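Local coordinates for RsbT co-antagonist protein RsbRA (Bacillus subtilis, PDB 2BNL), which regulates sigma-B in the general stress response as a stressosome component, stimulating RsbT kinase activity toward RsbS in vitro, and is represented here by its N-terminal globin-like domain, at residues A71-A74 with V75-L79; L79-K82 with F83-A87; T86-A89 with E90-K93; N124-I127 with F128-S132. All coordinates share one frame; numbering follows the deposited sequence.

Contact 1 of 4, residues A71-A74 with V75-L79; sequences ALRA and VQIGL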
# COMPACT_ATOMS: atom_id res chain seq x y z
N ALA A 71 6.82 12.54 5.14
CA ALA A 71 6.71 12.34 3.68
C ALA A 71 7.58 13.34 2.95
O ALA A 71 8.29 12.99 1.99
CB ALA A 71 5.25 12.46 3.25
N LEU A 72 7.54 14.58 3.39
CA LEU A 72 8.37 15.63 2.83
C LEU A 72 9.86 15.38 2.95
O LEU A 72 10.62 15.54 2.00
CB LEU A 72 8.02 16.97 3.49
CG LEU A 72 8.74 18.23 3.05
CD1 LEU A 72 8.60 18.51 1.60
CD2 LEU A 72 8.44 19.44 3.89
N ARG A 73 10.27 14.87 4.11
CA ARG A 73 11.68 14.50 4.31
C ARG A 73 12.04 13.38 3.36
O ARG A 73 13.14 13.41 2.74
CB ARG A 73 11.87 14.02 5.77
CG ARG A 73 13.27 13.83 6.25
CD ARG A 73 13.22 13.27 7.80
NE ARG A 73 14.29 12.29 7.86
CZ ARG A 73 14.65 11.46 8.89
NH1 ARG A 73 13.91 11.40 10.06
NH2 ARG A 73 15.77 10.65 8.67
N ALA A 74 11.19 12.38 3.26
CA ALA A 74 11.43 11.30 2.30
C ALA A 74 11.72 11.76 0.83
O ALA A 74 12.70 11.34 0.18
CB ALA A 74 10.33 10.20 2.35
N VAL A 75 10.86 12.61 0.34
CA VAL A 75 11.07 13.31 -0.92
C VAL A 75 12.40 14.00 -0.92
O VAL A 75 13.18 13.77 -1.88
CB VAL A 75 9.94 14.31 -1.19
CG1 VAL A 75 10.28 15.18 -2.51
CG2 VAL A 75 8.63 13.56 -1.33
N GLN A 76 12.69 14.80 0.10
CA GLN A 76 13.85 15.71 0.02
C GLN A 76 15.18 14.97 0.04
O GLN A 76 16.13 15.45 -0.55
CB GLN A 76 13.81 16.79 1.06
CG GLN A 76 12.57 17.64 0.74
CD GLN A 76 12.42 18.87 1.59
OE1 GLN A 76 11.75 19.86 1.18
NE2 GLN A 76 13.00 18.83 2.75
N ILE A 77 15.19 13.82 0.73
CA ILE A 77 16.39 13.00 0.85
C ILE A 77 16.51 12.08 -0.31
O ILE A 77 17.48 11.40 -0.33
CB ILE A 77 16.55 12.31 2.26
CG1 ILE A 77 15.52 11.16 2.42
CG2 ILE A 77 16.57 13.42 3.40
CD1 ILE A 77 15.60 10.29 3.70
N GLY A 78 15.55 12.04 -1.25
CA GLY A 78 15.74 11.22 -2.47
C GLY A 78 15.18 9.79 -2.39
O GLY A 78 15.49 8.95 -3.24
N LEU A 79 14.36 9.48 -1.40
CA LEU A 79 13.62 8.17 -1.40
C LEU A 79 12.50 8.29 -2.44
O LEU A 79 11.76 9.24 -2.44
CB LEU A 79 13.06 7.79 -0.06
CG LEU A 79 14.05 7.83 1.11
CD1 LEU A 79 13.17 7.32 2.30
CD2 LEU A 79 15.30 6.97 0.81
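Ala74 O accepts from Leu79 N at 3.0 Å, and this long reach across five residues closes the C-terminal end of helix 64-76. Gly78 lies inside the span with a positive phi of 93°, and Gly78 N donates to Val75 O, which makes the turn a Schellman motif; a side chain at Gly78 would press on the carbonyl oxygen of Ile77. Leu79 CD1 then folds back to Ala74 CB at 4.0 Å, an apolar touch beside the bond. Before the cap the helix pairs regularly. Val75 N meets Ala71 O almost straight, 175° at the hydrogen, while Gln76 N and Ile77 N are taken by Leu72 O and Arg73 O. The side chain of Gln76 crosses that of Leu72, OE1 lying 3.5 Å from Leu72 CD1. Ile77 CG1 sits between its own N and carbonyl carbon, chi1 72°, a torsion that brings it within 3.3 Å of Arg73 O. Arg73 NH1 reaches helix 39-54, where it forms a salt bridge with Glu48. Ile77 and Arg73 pack on helix 39-54, whereas Val75, Ala71 and Leu72 face helix 109-135, whose Tyr131 hydroxyl bonds Leu79 O.

Contact 2 of 4, residues L79-K82 with F83-A87; sequences LSMK and FLATA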
# COMPACT_ATOMS: atom_id res chain seq x y z
N LEU A 79 14.36 9.48 -1.40
CA LEU A 79 13.62 8.17 -1.40
C LEU A 79 12.50 8.29 -2.44
O LEU A 79 11.76 9.24 -2.44
CB LEU A 79 13.06 7.79 -0.06
CG LEU A 79 14.05 7.83 1.11
CD1 LEU A 79 13.17 7.32 2.30
CD2 LEU A 79 15.30 6.97 0.81
N SER A 80 12.44 7.37 -3.39
CA SER A 80 11.28 7.30 -4.31
C SER A 80 10.06 6.78 -3.63
O SER A 80 10.12 6.21 -2.54
CB SER A 80 11.60 6.36 -5.47
OG SER A 80 11.85 5.05 -5.06
N MSE A 81 8.92 6.94 -4.32
CA MSE A 81 7.63 6.49 -3.82
C MSE A 81 7.73 5.00 -3.81
O MSE A 81 7.22 4.36 -2.92
CB MSE A 81 6.47 6.96 -4.71
CG MSE A 81 5.26 6.27 -4.47
SE MSE A 81 4.34 6.82 -2.84
CE MSE A 81 4.30 5.54 -2.52
N LYS A 82 8.31 4.44 -4.84
CA LYS A 82 8.52 2.98 -4.97
C LYS A 82 9.23 2.45 -3.71
O LYS A 82 8.84 1.44 -3.13
CB LYS A 82 9.35 2.66 -6.27
CG LYS A 82 9.55 1.20 -6.44
CD LYS A 82 8.25 0.53 -6.99
CE LYS A 82 8.35 -1.04 -7.32
NZ LYS A 82 7.20 -1.84 -8.09
N PHE A 83 10.38 3.07 -3.35
CA PHE A 83 11.18 2.70 -2.18
C PHE A 83 10.36 2.84 -0.89
O PHE A 83 10.30 1.93 -0.03
CB PHE A 83 12.41 3.66 -2.05
CG PHE A 83 13.30 3.33 -0.89
CD1 PHE A 83 14.36 2.46 -1.06
CD2 PHE A 83 13.02 3.76 0.34
CE1 PHE A 83 15.18 2.09 0.10
CE2 PHE A 83 13.85 3.48 1.46
CZ PHE A 83 14.92 2.59 1.33
N LEU A 84 9.72 3.98 -0.76
CA LEU A 84 8.90 4.21 0.41
C LEU A 84 7.81 3.18 0.55
O LEU A 84 7.65 2.62 1.64
CB LEU A 84 8.36 5.64 0.41
CG LEU A 84 7.43 5.97 1.60
CD1 LEU A 84 8.24 5.90 2.86
CD2 LEU A 84 6.97 7.31 1.42
N ALA A 85 7.05 2.93 -0.53
CA ALA A 85 5.93 2.00 -0.46
C ALA A 85 6.43 0.57 -0.26
O ALA A 85 5.89 -0.18 0.48
CB ALA A 85 5.10 2.12 -1.73
N THR A 86 7.58 0.21 -0.81
CA THR A 86 8.16 -1.10 -0.53
C THR A 86 8.56 -1.25 0.91
O THR A 86 8.26 -2.27 1.50
CB THR A 86 9.35 -1.38 -1.51
OG1 THR A 86 8.91 -1.13 -2.85
CG2 THR A 86 9.99 -2.81 -1.31
N ALA A 87 9.23 -0.24 1.49
CA ALA A 87 9.61 -0.22 2.86
C ALA A 87 8.48 -0.35 3.84
O ALA A 87 8.49 -1.16 4.77
CB ALA A 87 10.40 1.07 3.19
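Lys82 O takes two bonds from Thr86, one from OG1 at 2.6 Å and one from the backbone N at 2.9 Å, the two donors reaching it from opposite faces of the carbonyl plane. With OG1 anti to the carbonyl carbon of Thr86, chi1 -51°, the hydroxyl lies beside its own N and points back to Lys82 O in the preceding turn. The other end of the lysine, NZ, crosses to the second subunit, forming a salt bridge with Glu126 and a hydrogen bond with Thr125 there. Ser80 OG accepts from Phe83 N at 3.0 Å, with 164° at the hydrogen, while Ser80 O receives Leu84 N. Ser80 is thus the N-cap of helix 81-100: its hydroxyl oxygen gives Phe83 N of the first turn an acceptor. An alanine here would keep the backbone bond to Leu84 but would probably leave Phe83 N without its capping acceptor and let the first turn fray. A short turn leads here from the end of helix 64-76, within the all-helical globin-like domain. Outside the cap, Leu79 CD2 lies over one face of the Phe83 ring in a CH-pi contact, 4.2 Å from the centroid and 28° off the normal; the other side-chain neighbours of Phe83 include Leu26 and Leu29 of helix 15-30. Met81, a selenomethionine, and Ala85 stand one turn apart and both pack on Phe128 of helix 109-135.

Contact 3 of 4, residues T86-A89 with E90-K93; sequences TALA and EFWK
Apolar contact joins Leu88 to Phe91, where the CD2 branch of Leu88 meets Phe91 CD2 at 3.8 Å as the two side chains pass at a slant. Ala87 adds to it with its CB, which approaches Phe91 CE1 at 4.4 Å. Beyond these residues the ring stacks with Trp22 and meets Tyr49 edge-to-face. The backbone bonds run i to i+4. Glu90 N reaches Thr86 O and Phe91 N reaches Ala87 O, the latter at 2.8 Å; Trp92 N to Leu88 O is weak at 3.4 Å, and Lys93 N is held by Ala89 O. Backbone atoms also meet ring faces: the carbonyl carbon of Ala87 stands above the rim of the Phe91 ring, and Ala89 O sits over the Trp92 indole, 3.3 Å above its plane toward the rim. Lys93 CG lies over the centre of the same indole face, 3.6 Å above the plane, and the indole gets there because its CG stands between the backbone N and the carbonyl carbon, chi1 75°. Among charged groups, Lys93 NZ is 3.6 Å from Glu90 OE2 in a salt bridge and forms another with Asp117 of the second subunit, while Glu90 OE1 pairs with Arg94. These spacings are those of a continuous alpha-helix, here the middle of helix 81-100 in a globin-like domain, with Phe91 turned toward helix 15-30 and Leu88 toward helix 109-135.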
# COMPACT_ATOMS: atom_id res chain seq x y z
N THR A 86 7.58 0.21 -0.81
CA THR A 86 8.16 -1.10 -0.53
C THR A 86 8.56 -1.25 0.91
O THR A 86 8.26 -2.27 1.50
CB THR A 86 9.35 -1.38 -1.51
OG1 THR A 86 8.91 -1.13 -2.85
CG2 THR A 86 9.99 -2.81 -1.31
N ALA A 87 9.23 -0.24 1.49
CA ALA A 87 9.61 -0.22 2.86
C ALA A 87 8.48 -0.35 3.84
O ALA A 87 8.49 -1.16 4.77
CB ALA A 87 10.40 1.07 3.19
N LEU A 88 7.49 0.49 3.66
CA LEU A 88 6.33 0.41 4.54
C LEU A 88 5.64 -0.98 4.51
O LEU A 88 5.16 -1.45 5.58
CB LEU A 88 5.35 1.53 4.25
CG LEU A 88 5.88 2.92 4.46
CD1 LEU A 88 4.77 3.99 4.59
CD2 LEU A 88 6.73 3.01 5.74
N ALA A 89 5.48 -1.54 3.32
CA ALA A 89 4.94 -2.96 3.12
C ALA A 89 5.75 -3.98 3.94
O ALA A 89 5.22 -4.79 4.70
CB ALA A 89 4.87 -3.31 1.66
N GLU A 90 7.08 -3.89 3.83
CA GLU A 90 7.95 -4.75 4.61
C GLU A 90 7.90 -4.49 6.11
O GLU A 90 8.04 -5.44 6.87
CB GLU A 90 9.46 -4.60 4.13
CG GLU A 90 9.90 -5.41 3.09
CD GLU A 90 9.49 -6.90 3.26
OE1 GLU A 90 9.99 -7.61 4.16
OE2 GLU A 90 8.58 -7.30 2.49
N PHE A 91 7.70 -3.22 6.57
CA PHE A 91 7.60 -2.90 7.96
C PHE A 91 6.47 -3.74 8.61
O PHE A 91 6.73 -4.37 9.62
CB PHE A 91 7.30 -1.43 8.19
CG PHE A 91 8.48 -0.50 8.07
CD1 PHE A 91 9.74 -0.93 7.52
CD2 PHE A 91 8.36 0.77 8.41
CE1 PHE A 91 10.77 -0.08 7.37
CE2 PHE A 91 9.40 1.65 8.31
CZ PHE A 91 10.60 1.21 7.79
N TRP A 92 5.27 -3.76 8.02
CA TRP A 92 4.13 -4.45 8.67
C TRP A 92 4.33 -5.98 8.61
O TRP A 92 3.93 -6.72 9.53
CB TRP A 92 2.75 -3.91 8.23
CG TRP A 92 2.26 -4.30 6.88
CD1 TRP A 92 2.34 -3.57 5.69
CD2 TRP A 92 1.72 -5.57 6.52
NE1 TRP A 92 1.86 -4.32 4.66
CE2 TRP A 92 1.49 -5.55 5.13
CE3 TRP A 92 1.40 -6.72 7.24
CZ2 TRP A 92 0.96 -6.66 4.44
CZ3 TRP A 92 0.93 -7.86 6.54
CH2 TRP A 92 0.64 -7.78 5.17
N LYS A 93 4.96 -6.44 7.53
CA LYS A 93 5.17 -7.85 7.32
C LYS A 93 6.17 -8.43 8.29
O LYS A 93 6.00 -9.59 8.79
CB LYS A 93 5.62 -8.10 5.88
CG LYS A 93 4.52 -7.79 4.92
CD LYS A 93 5.06 -8.13 3.53
CE LYS A 93 4.44 -7.31 2.47
NZ LYS A 93 5.25 -7.69 1.25

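Contact 4 of 4, residues N124-I127 with F128-S132; sequences NTEI and FNQYS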
# COMPACT_ATOMS: atom_id res chain seq x y z
N ASN A 124 -0.46 4.36 6.27
CA ASN A 124 0.40 4.31 5.08
C ASN A 124 -0.15 5.00 3.87
O ASN A 124 0.61 5.59 3.12
CB ASN A 124 0.77 2.82 4.69
CG ASN A 124 1.59 2.13 5.77
OD1 ASN A 124 2.22 2.83 6.61
ND2 ASN A 124 1.59 0.82 5.77
N THR A 125 -1.44 4.86 3.63
CA THR A 125 -2.11 5.56 2.48
C THR A 125 -1.99 7.08 2.62
O THR A 125 -1.78 7.79 1.67
CB THR A 125 -3.56 5.15 2.28
OG1 THR A 125 -4.35 5.53 3.41
CG2 THR A 125 -3.70 3.69 1.93
N GLU A 126 -2.06 7.55 3.83
CA GLU A 126 -1.97 8.98 4.11
C GLU A 126 -0.51 9.42 3.91
O GLU A 126 -0.22 10.50 3.45
CB GLU A 126 -2.36 9.22 5.55
CG GLU A 126 -2.59 10.68 5.87
CD GLU A 126 -3.66 11.31 4.97
OE1 GLU A 126 -4.64 10.59 4.73
OE2 GLU A 126 -3.42 12.42 4.41
N ILE A 127 0.42 8.62 4.36
CA ILE A 127 1.80 8.88 4.00
C ILE A 127 2.03 8.96 2.48
O ILE A 127 2.75 9.90 1.97
CB ILE A 127 2.81 7.91 4.72
CG1 ILE A 127 2.81 8.06 6.23
CG2 ILE A 127 4.24 8.04 4.11
CD1 ILE A 127 3.50 6.94 6.97
N PHE A 128 1.53 7.99 1.74
CA PHE A 128 1.72 7.99 0.29
C PHE A 128 1.11 9.33 -0.25
O PHE A 128 1.66 9.98 -1.13
CB PHE A 128 1.06 6.78 -0.38
CG PHE A 128 1.54 5.46 0.07
CD1 PHE A 128 2.82 5.29 0.54
CD2 PHE A 128 0.76 4.37 -0.04
CE1 PHE A 128 3.26 4.05 0.97
CE2 PHE A 128 1.21 3.10 0.31
CZ PHE A 128 2.48 2.98 0.87
N ASN A 129 -0.11 9.66 0.24
CA ASN A 129 -0.78 10.88 -0.24
C ASN A 129 0.09 12.12 -0.05
O ASN A 129 0.21 12.94 -0.92
CB ASN A 129 -2.12 11.01 0.47
CG ASN A 129 -3.06 12.01 -0.18
OD1 ASN A 129 -3.33 11.97 -1.37
ND2 ASN A 129 -3.55 12.95 0.63
N GLN A 130 0.71 12.23 1.12
CA GLN A 130 1.52 13.47 1.48
C GLN A 130 2.82 13.48 0.72
O GLN A 130 3.29 14.49 0.30
CB GLN A 130 1.76 13.50 2.98
CG GLN A 130 0.53 13.94 3.74
CD GLN A 130 -0.00 15.35 3.32
OE1 GLN A 130 0.73 16.31 3.21
NE2 GLN A 130 -1.26 15.44 3.24
N TYR A 131 3.31 12.29 0.42
CA TYR A 131 4.48 12.15 -0.45
C TYR A 131 4.21 12.78 -1.83
O TYR A 131 4.99 13.64 -2.38
CB TYR A 131 4.83 10.66 -0.59
CG TYR A 131 6.07 10.47 -1.39
CD1 TYR A 131 7.31 10.29 -0.74
CD2 TYR A 131 6.05 10.58 -2.74
CE1 TYR A 131 8.50 10.12 -1.51
CE2 TYR A 131 7.24 10.41 -3.51
CZ TYR A 131 8.44 10.18 -2.86
OH TYR A 131 9.60 10.13 -3.64
N SER A 132 3.11 12.34 -2.45
CA SER A 132 2.71 12.79 -3.78
C SER A 132 2.38 14.29 -3.76
O SER A 132 2.78 15.01 -4.66
CB SER A 132 1.48 11.96 -4.31
OG SER A 132 1.15 12.31 -5.67
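Asn124 O lies beneath one face of the Phe128 ring, 3.2 Å from its plane and displaced toward the rim, and the same oxygen accepts Phe128 N at 2.9 Å. The ring folds back over this carbonyl because CG stands anti to the carbonyl carbon of Phe128, chi1 -59°, which also brings CZ to 4.2 Å from Asn124 CB. Glu126 and Gln130 run alongside each other, their carboxylate and amide planes 27° apart; Glu126 OE2 is 3.9 Å from Gln130 NE2 and 3.8 Å from Asn129 ND2, close approaches too long for hydrogen bonds. The backbone ties these turns together by i to i+4 bonds from Asn129 N, Gln130 N and Tyr131 N to Thr125 O, Glu126 O and Ile127 O. All of this lies in helix 109-135, the last helix of the globin-like domain, and one side of it faces the second subunit. There Phe128 meets Phe128 of the other copy, planes about 40° apart, and an alanine in its place would probably leave that partner ring without its mate and open a gap beside Met81 of its own chain. Glu126 has its charged partner across the dimer, and Asn129 OD1 accepts from the backbone N of Lys82 of the second subunit. Within the chain, Asn124 OD1 bonds the Tyr49 hydroxyl, and Tyr131 packs on Met81, Leu84 and Val75.

Contacts 1, 2 and 3 follow one another along the chain: contact 1 ends helix 64-76, contact 2 starts helix 81-100 and shares Leu79 with it, and contact 3 continues that helix through Thr86 and Ala87. The centres of contacts 1 and 3 lie about 17 Å apart. Contact 4 comes later, on helix 109-135, and touches all three, with centres 12, 11 and 14 Å from those of contacts 1, 2 and 3. It meets contacts 1 and 2 at Tyr131, and contact 3 where Leu88 packs on Asn124, Ile127 and Phe128. The final helix packs against both helix 64-76 and helix 81-100; contacts 2, 3 and 4 also reach the second subunit, so helices that pack within the domain contribute to the dimer interface.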